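Local structure of UDP-N-acetylglucosamine--peptide N-acetylglucosaminyltransferase stabilizing protein GtfB (Streptococcus gordonii, 5E9T) at residues T46-L59 with E118-T130. The protein binds the serine-rich repeat adhesin GspB and, in complex with GtfA, takes part in attaching its first O-linked GlcNAc. Sequence-based numbering, arbitrary orientation.
Sequences TYFLGDEEGVDHPL and ERYNKQGRCFAKT
D51 OD1 stands over one face of the R125 guanidinium, 3.1 Å from R125 NE, with carboxylate and guanidinium planes 75° apart. No N-H points at this oxygen, so the salt bridge rests on charge alone. The same guanidinium hydrogen-bonds through NH2 to the carbonyl of Y144, which ties R125 to the end of strand 138-144. The other carboxylate oxygen, D51 OD2, lies 3.1 Å from N121 ND2.

At the turn, the backbone N of H57 gives K122 O a weak hydrogen bond, bent to 133°. P58 lays its ring against this carbonyl, with CG 3.3 Å from K122 O. K122 starts with CG between its backbone N and carbonyl carbon (chi1 67°), then runs extended past V55 O, its CG 3.3 Å away; its NZ reaches D39 and the carbonyl of L37.

Apolar contacts close both ends: L59 CD1 meets Y120 CE2 obliquely at 3.5 Å, and L49 CD1 lies 3.9 Å from F127 CB. Segment 46-59 thus packs along the turn end of a beta hairpin, whose strands 114-120 and 126-132 are joined by a type I turn, N121 to G124, and carry a classic bulge at F127 and A128 opposite R119, within an extended antiparallel meander.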
ATOM      1  N   THR B  46     -11.952  17.893  29.552  1.00 34.35           N
ATOM      2  CA  THR B  46     -13.224  17.232  29.295  1.00 30.63           C
ATOM      3  C   THR B  46     -14.429  18.032  29.771  1.00 34.99           C
ATOM      4  O   THR B  46     -15.562  17.676  29.426  1.00 42.48           O
ATOM      5  CB  THR B  46     -13.245  15.859  29.976  1.00 37.57           C
ATOM      6  OG1 THR B  46     -13.051  16.028  31.383  1.00 47.75           O
ATOM      7  CG2 THR B  46     -12.138  14.978  29.432  1.00 37.11           C
ATOM      8  N   TYR B  47     -14.212  19.111  30.524  1.00 38.30           N
ATOM      9  CA  TYR B  47     -15.301  19.758  31.251  1.00 38.05           C
ATOM     10  C   TYR B  47     -16.242  20.513  30.317  1.00 35.25           C
ATOM     11  O   TYR B  47     -17.459  20.529  30.536  1.00 29.73           O
ATOM     12  CB  TYR B  47     -14.714  20.697  32.308  1.00 36.51           C
ATOM     13  CG  TYR B  47     -15.715  21.425  33.177  1.00 37.72           C
ATOM     14  CD1 TYR B  47     -16.324  20.790  34.252  1.00 39.08           C
ATOM     15  CD2 TYR B  47     -16.020  22.760  32.945  1.00 36.05           C
ATOM     16  CE1 TYR B  47     -17.225  21.457  35.055  1.00 40.02           C
ATOM     17  CE2 TYR B  47     -16.916  23.434  33.743  1.00 37.58           C
ATOM     18  CZ  TYR B  47     -17.518  22.779  34.797  1.00 42.17           C
ATOM     19  OH  TYR B  47     -18.415  23.453  35.594  1.00 50.29           O
ATOM     20  N   PHE B  48     -15.704  21.143  29.277  1.00 33.23           N
ATOM     21  CA  PHE B  48     -16.481  22.032  28.423  1.00 31.52           C
ATOM     22  C   PHE B  48     -17.043  21.351  27.181  1.00 34.21           C
ATOM     23  O   PHE B  48     -17.653  22.029  26.347  1.00 36.76           O
ATOM     24  CB  PHE B  48     -15.626  23.224  27.995  1.00 32.74           C
ATOM     25  CG  PHE B  48     -15.119  24.051  29.138  1.00 34.88           C
ATOM     26  CD1 PHE B  48     -15.988  24.822  29.892  1.00 33.47           C
ATOM     27  CD2 PHE B  48     -13.770  24.069  29.452  1.00 35.48           C
ATOM     28  CE1 PHE B  48     -15.523  25.587  30.944  1.00 32.13           C
ATOM     29  CE2 PHE B  48     -13.297  24.833  30.501  1.00 31.05           C
ATOM     30  CZ  PHE B  48     -14.176  25.593  31.249  1.00 31.19           C
ATOM     31  N   LEU B  49     -16.857  20.041  27.032  1.00 34.08           N
ATOM     32  CA  LEU B  49     -17.157  19.387  25.765  1.00 34.07           C
ATOM     33  C   LEU B  49     -18.633  19.054  25.583  1.00 39.92           C
ATOM     34  O   LEU B  49     -19.053  18.770  24.456  1.00 41.96           O
ATOM     35  CB  LEU B  49     -16.303  18.127  25.632  1.00 26.66           C
ATOM     36  CG  LEU B  49     -14.814  18.449  25.772  1.00 23.03           C
ATOM     37  CD1 LEU B  49     -13.959  17.196  25.688  1.00 23.26           C
ATOM     38  CD2 LEU B  49     -14.396  19.467  24.718  1.00 22.48           C
ATOM     39  N   GLY B  50     -19.431  19.084  26.646  1.00 40.69           N
ATOM     40  CA  GLY B  50     -20.855  18.859  26.520  1.00 40.38           C
ATOM     41  C   GLY B  50     -21.318  17.439  26.751  1.00 43.16           C
ATOM     42  O   GLY B  50     -22.497  17.146  26.519  1.00 39.71           O
ATOM     43  N   ASP B  51     -20.434  16.549  27.191  1.00 45.97           N
ATOM     44  CA  ASP B  51     -20.839  15.184  27.496  1.00 48.90           C
ATOM     45  C   ASP B  51     -21.822  15.169  28.662  1.00 52.53           C
ATOM     46  O   ASP B  51     -21.739  15.984  29.585  1.00 54.37           O
ATOM     47  CB  ASP B  51     -19.619  14.326  27.829  1.00 51.94           C
ATOM     48  CG  ASP B  51     -18.709  14.111  26.634  1.00 51.71           C
ATOM     49  OD1 ASP B  51     -19.224  13.795  25.541  1.00 50.59           O
ATOM     50  OD2 ASP B  51     -17.479  14.260  26.790  1.00 53.59           O
ATOM     51  N   GLU B  52     -22.767  14.233  28.603  1.00 60.30           N
ATOM     52  CA  GLU B  52     -23.753  14.061  29.662  1.00 64.29           C
ATOM     53  C   GLU B  52     -23.114  13.348  30.850  1.00 60.82           C
ATOM     54  O   GLU B  52     -22.483  12.298  30.690  1.00 56.41           O
ATOM     55  CB  GLU B  52     -24.955  13.273  29.143  1.00 72.70           C
ATOM     56  CG  GLU B  52     -26.079  13.094  30.140  1.00 95.06           C
ATOM     57  CD  GLU B  52     -27.042  11.995  29.711  1.00108.77           C
ATOM     58  OE1 GLU B  52     -26.656  11.168  28.871  1.00110.03           O
ATOM     59  OE2 GLU B  52     -28.178  11.963  30.203  1.00112.00           O
ATOM     60  N   GLU B  53     -23.266  13.923  32.038  1.00 63.06           N
ATOM     61  CA  GLU B  53     -22.606  13.390  33.220  1.00 64.57           C
ATOM     62  C   GLU B  53     -23.310  12.135  33.722  1.00 60.15           C
ATOM     63  O   GLU B  53     -24.521  11.962  33.555  1.00 56.00           O
ATOM     64  CB  GLU B  53     -22.561  14.438  34.335  1.00 73.77           C
ATOM     65  CG  GLU B  53     -22.033  15.795  33.893  1.00 81.55           C
ATOM     66  CD  GLU B  53     -21.593  16.665  35.058  1.00 81.50           C
ATOM     67  OE1 GLU B  53     -21.999  16.383  36.205  1.00 81.93           O
ATOM     68  OE2 GLU B  53     -20.839  17.632  34.823  1.00 78.93           O
ATOM     69  N   GLY B  54     -22.530  11.257  34.344  1.00 62.03           N
ATOM     70  CA  GLY B  54     -23.084  10.053  34.933  1.00 61.17           C
ATOM     71  C   GLY B  54     -23.532   9.008  33.938  1.00 58.23           C
ATOM     72  O   GLY B  54     -24.432   8.221  34.245  1.00 63.61           O
ATOM     73  N   VAL B  55     -22.937   8.979  32.748  1.00 54.89           N
ATOM     74  CA  VAL B  55     -23.228   7.967  31.740  1.00 48.31           C
ATOM     75  C   VAL B  55     -22.014   7.057  31.638  1.00 45.91           C
ATOM     76  O   VAL B  55     -20.896   7.534  31.413  1.00 50.67           O
ATOM     77  CB  VAL B  55     -23.557   8.593  30.373  1.00 38.13           C
ATOM     78  CG1 VAL B  55     -24.137   7.542  29.450  1.00 33.45           C
ATOM     79  CG2 VAL B  55     -24.500   9.768  30.536  1.00 39.01           C
ATOM     80  N   ASP B  56     -22.219   5.760  31.859  1.00 41.80           N
ATOM     81  CA  ASP B  56     -21.179   4.779  31.567  1.00 44.89           C
ATOM     82  C   ASP B  56     -21.761   3.759  30.588  1.00 52.90           C
ATOM     83  O   ASP B  56     -22.403   2.786  30.993  1.00 67.01           O
ATOM     84  CB  ASP B  56     -20.716   4.122  32.863  1.00 47.26           C
ATOM     85  CG  ASP B  56     -19.277   3.670  32.815  1.00 53.68           C
ATOM     86  OD1 ASP B  56     -18.867   3.071  31.802  1.00 55.01           O
ATOM     87  OD2 ASP B  56     -18.547   3.925  33.795  1.00 60.93           O
ATOM     88  N   HIS B  57     -21.475   3.951  29.297  1.00 45.28           N
ATOM     89  CA  HIS B  57     -21.764   2.953  28.264  1.00 45.82           C
ATOM     90  C   HIS B  57     -20.703   3.087  27.183  1.00 36.23           C
ATOM     91  O   HIS B  57     -20.963   3.599  26.086  1.00 34.80           O
ATOM     92  CB  HIS B  57     -23.172   3.132  27.693  1.00 55.97           C
ATOM     93  CG  HIS B  57     -23.648   1.964  26.882  1.00 70.99           C
ATOM     94  ND1 HIS B  57     -23.357   0.657  27.214  1.00 69.59           N
ATOM     95  CD2 HIS B  57     -24.398   1.907  25.756  1.00 83.38           C
ATOM     96  CE1 HIS B  57     -23.907  -0.154  26.325  1.00 73.75           C
ATOM     97  NE2 HIS B  57     -24.543   0.580  25.431  1.00 81.63           N
ATOM     98  N   PRO B  58     -19.477   2.662  27.470  1.00 28.47           N
ATOM     99  CA  PRO B  58     -18.379   2.898  26.526  1.00 23.52           C
ATOM    100  C   PRO B  58     -18.532   2.117  25.233  1.00 26.95           C
ATOM    101  O   PRO B  58     -19.491   1.360  25.050  1.00 25.91           O
ATOM    102  CB  PRO B  58     -17.138   2.439  27.307  1.00 18.80           C
ATOM    103  CG  PRO B  58     -17.562   2.416  28.738  1.00 21.36           C
ATOM    104  CD  PRO B  58     -19.007   2.042  28.717  1.00 25.40           C
ATOM    105  N   LEU B  59     -17.581   2.299  24.325  1.00 36.71           N
ATOM    106  CA  LEU B  59     -17.582   1.545  23.085  1.00 35.74           C
ATOM    107  C   LEU B  59     -16.995   0.160  23.307  1.00 32.54           C
ATOM    108  O   LEU B  59     -16.048  -0.020  24.080  1.00 25.33           O
ATOM    109  CB  LEU B  59     -16.788   2.276  22.004  1.00 31.63           C
ATOM    110  CG  LEU B  59     -17.555   3.258  21.124  1.00 27.26           C
ATOM    111  CD1 LEU B  59     -16.775   3.523  19.851  1.00 22.48           C
ATOM    112  CD2 LEU B  59     -18.939   2.722  20.806  1.00 33.16           C
ATOM    113  N   GLU B 118      -7.094   8.636  18.424  1.00 17.39           N
ATOM    114  CA  GLU B 118      -8.431   9.134  18.704  1.00 18.77           C
ATOM    115  C   GLU B 118      -8.893   8.548  20.032  1.00 23.60           C
ATOM    116  O   GLU B 118      -8.852   7.328  20.224  1.00 32.85           O
ATOM    117  CB  GLU B 118      -9.390   8.780  17.565  1.00 22.16           C
ATOM    118  CG  GLU B 118      -8.904   9.284  16.206  1.00 29.17           C
ATOM    119  CD  GLU B 118      -9.843   8.940  15.066  1.00 35.69           C
ATOM    120  OE1 GLU B 118     -10.307   9.870  14.370  1.00 33.46           O
ATOM    121  OE2 GLU B 118     -10.117   7.740  14.863  1.00 39.03           O
ATOM    122  N   ARG B 119      -9.309   9.419  20.949  1.00 21.21           N
ATOM    123  CA  ARG B 119      -9.513   9.059  22.346  1.00 22.27           C
ATOM    124  C   ARG B 119     -10.994   9.014  22.688  1.00 27.45           C
ATOM    125  O   ARG B 119     -11.764   9.890  22.282  1.00 27.49           O
ATOM    126  CB  ARG B 119      -8.812  10.051  23.271  1.00 20.92           C
ATOM    127  CG  ARG B 119      -7.537  10.615  22.690  1.00 30.18           C
ATOM    128  CD  ARG B 119      -6.394  10.497  23.674  1.00 34.56           C
ATOM    129  NE  ARG B 119      -5.185  11.134  23.167  1.00 40.50           N
ATOM    130  CZ  ARG B 119      -3.954  10.710  23.432  1.00 48.42           C
ATOM    131  NH1 ARG B 119      -3.771   9.640  24.191  1.00 51.98           N
ATOM    132  NH2 ARG B 119      -2.909  11.351  22.930  1.00 57.12           N
ATOM    133  N   TYR B 120     -11.377   8.005  23.463  1.00 28.36           N
ATOM    134  CA  TYR B 120     -12.765   7.778  23.824  1.00 26.96           C
ATOM    135  C   TYR B 120     -12.944   7.911  25.330  1.00 28.14           C
ATOM    136  O   TYR B 120     -12.023   7.651  26.110  1.00 32.38           O
ATOM    137  CB  TYR B 120     -13.233   6.399  23.339  1.00 28.38           C
ATOM    138  CG  TYR B 120     -13.357   6.326  21.832  1.00 30.16           C
ATOM    139  CD1 TYR B 120     -12.229   6.233  21.027  1.00 29.44           C
ATOM    140  CD2 TYR B 120     -14.601   6.367  21.215  1.00 27.94           C
ATOM    141  CE1 TYR B 120     -12.334   6.179  19.650  1.00 27.81           C
ATOM    142  CE2 TYR B 120     -14.715   6.311  19.837  1.00 29.78           C
ATOM    143  CZ  TYR B 120     -13.578   6.216  19.061  1.00 27.42           C
ATOM    144  OH  TYR B 120     -13.683   6.161  17.691  1.00 29.91           O
ATOM    145  N   ASN B 121     -14.138   8.341  25.726  1.00 23.58           N
ATOM    146  CA  ASN B 121     -14.494   8.549  27.118  1.00 28.17           C
ATOM    147  C   ASN B 121     -15.368   7.392  27.607  1.00 35.79           C
ATOM    148  O   ASN B 121     -15.589   6.405  26.899  1.00 40.10           O
ATOM    149  CB  ASN B 121     -15.180   9.908  27.278  1.00 26.96           C
ATOM    150  CG  ASN B 121     -16.379  10.074  26.360  1.00 27.17           C
ATOM    151  OD1 ASN B 121     -17.004   9.097  25.953  1.00 34.10           O
ATOM    152  ND2 ASN B 121     -16.709  11.317  26.037  1.00 27.07           N
ATOM    153  N   LYS B 122     -15.869   7.503  28.841  1.00 39.99           N
ATOM    154  CA  LYS B 122     -16.751   6.467  29.364  1.00 39.78           C
ATOM    155  C   LYS B 122     -18.119   6.481  28.696  1.00 35.93           C
ATOM    156  O   LYS B 122     -18.849   5.489  28.793  1.00 43.76           O
ATOM    157  CB  LYS B 122     -16.904   6.611  30.882  1.00 45.35           C
ATOM    158  CG  LYS B 122     -17.634   7.863  31.344  1.00 55.17           C
ATOM    159  CD  LYS B 122     -17.665   7.933  32.865  1.00 61.43           C
ATOM    160  CE  LYS B 122     -18.098   9.306  33.359  1.00 60.13           C
ATOM    161  NZ  LYS B 122     -17.713   9.530  34.781  1.00 61.45           N
ATOM    162  N   GLN B 123     -18.478   7.569  28.019  1.00 28.00           N
ATOM    163  CA  GLN B 123     -19.750   7.643  27.311  1.00 27.44           C
ATOM    164  C   GLN B 123     -19.680   7.047  25.913  1.00 30.04           C
ATOM    165  O   GLN B 123     -20.698   7.033  25.213  1.00 32.84           O
ATOM    166  CB  GLN B 123     -20.230   9.097  27.221  1.00 25.80           C
ATOM    167  CG  GLN B 123     -20.444   9.798  28.562  1.00 30.23           C
ATOM    168  CD  GLN B 123     -19.151  10.291  29.188  1.00 37.32           C
ATOM    169  OE1 GLN B 123     -18.058   9.927  28.755  1.00 37.31           O
ATOM    170  NE2 GLN B 123     -19.269  11.127  30.211  1.00 42.85           N
ATOM    171  N   GLY B 124     -18.514   6.561  25.492  1.00 33.18           N
ATOM    172  CA  GLY B 124     -18.355   5.958  24.187  1.00 34.22           C
ATOM    173  C   GLY B 124     -18.075   6.923  23.057  1.00 34.81           C
ATOM    174  O   GLY B 124     -17.849   6.476  21.926  1.00 37.59           O
ATOM    175  N   ARG B 125     -18.104   8.226  23.315  1.00 33.69           N
ATOM    176  CA  ARG B 125     -17.786   9.212  22.294  1.00 31.32           C
ATOM    177  C   ARG B 125     -16.278   9.396  22.161  1.00 34.33           C
ATOM    178  O   ARG B 125     -15.517   9.158  23.103  1.00 32.54           O
ATOM    179  CB  ARG B 125     -18.438  10.552  22.621  1.00 30.46           C
ATOM    180  CG  ARG B 125     -18.711  11.388  21.394  1.00 37.14           C
ATOM    181  CD  ARG B 125     -18.978  12.833  21.748  1.00 38.35           C
ATOM    182  NE  ARG B 125     -17.997  13.352  22.694  1.00 41.99           N
ATOM    183  CZ  ARG B 125     -17.494  14.579  22.640  1.00 45.81           C
ATOM    184  NH1 ARG B 125     -17.862  15.399  21.669  1.00 46.59           N
ATOM    185  NH2 ARG B 125     -16.612  14.982  23.540  1.00 46.52           N
ATOM    186  N   CYS B 126     -15.850   9.826  20.974  1.00 36.15           N
ATOM    187  CA  CYS B 126     -14.459  10.201  20.742  1.00 34.24           C
ATOM    188  C   CYS B 126     -14.336  11.707  20.945  1.00 32.66           C
ATOM    189  O   CYS B 126     -14.801  12.494  20.113  1.00 43.12           O
ATOM    190  CB  CYS B 126     -14.020   9.793  19.338  1.00 41.58           C
ATOM    191  SG  CYS B 126     -12.454  10.515  18.778  1.00 45.62           S
ATOM    192  N   PHE B 127     -13.713  12.106  22.054  1.00 29.07           N
ATOM    193  CA  PHE B 127     -13.601  13.514  22.409  1.00 25.64           C
ATOM    194  C   PHE B 127     -12.282  14.150  21.992  1.00 26.17           C
ATOM    195  O   PHE B 127     -12.163  15.379  22.052  1.00 25.86           O
ATOM    196  CB  PHE B 127     -13.802  13.697  23.922  1.00 16.07           C
ATOM    197  CG  PHE B 127     -12.704  13.117  24.763  1.00 10.18           C
ATOM    198  CD1 PHE B 127     -12.674  11.765  25.051  1.00 11.70           C
ATOM    199  CD2 PHE B 127     -11.714  13.931  25.289  1.00  9.89           C
ATOM    200  CE1 PHE B 127     -11.666  11.232  25.831  1.00 14.59           C
ATOM    201  CE2 PHE B 127     -10.705  13.403  26.070  1.00 10.30           C
ATOM    202  CZ  PHE B 127     -10.681  12.052  26.342  1.00 12.43           C
ATOM    203  N   ALA B 128     -11.298  13.363  21.567  1.00 22.24           N
ATOM    204  CA  ALA B 128      -9.996  13.925  21.251  1.00 16.00           C
ATOM    205  C   ALA B 128      -9.309  13.100  20.175  1.00 19.06           C
ATOM    206  O   ALA B 128      -9.425  11.872  20.152  1.00 26.28           O
ATOM    207  CB  ALA B 128      -9.108  14.000  22.497  1.00 13.34           C
ATOM    208  N   LYS B 129      -8.594  13.787  19.291  1.00 18.79           N
ATOM    209  CA  LYS B 129      -7.651  13.155  18.382  1.00 22.53           C
ATOM    210  C   LYS B 129      -6.292  13.806  18.574  1.00 16.07           C
ATOM    211  O   LYS B 129      -6.191  15.035  18.629  1.00 20.61           O
ATOM    212  CB  LYS B 129      -8.078  13.276  16.916  1.00 31.27           C
ATOM    213  CG  LYS B 129      -9.494  12.835  16.601  1.00 45.40           C
ATOM    214  CD  LYS B 129      -9.745  12.988  15.106  1.00 55.91           C
ATOM    215  CE  LYS B 129     -11.203  12.798  14.741  1.00 56.37           C
ATOM    216  NZ  LYS B 129     -11.439  13.163  13.314  1.00 52.22           N
ATOM    217  N   THR B 130      -5.261  12.984  18.686  1.00 16.77           N
ATOM    218  CA  THR B 130      -3.887  13.458  18.731  1.00 20.05           C
ATOM    219  C   THR B 130      -3.244  13.214  17.373  1.00 24.76           C
ATOM    220  O   THR B 130      -3.404  12.136  16.791  1.00 35.10           O
ATOM    221  CB  THR B 130      -3.102  12.745  19.831  1.00 17.07           C
ATOM    222  OG1 THR B 130      -3.823  12.846  21.063  1.00 21.74           O
ATOM    223  CG2 THR B 130      -1.739  13.374  20.012  1.00 17.94           C
TER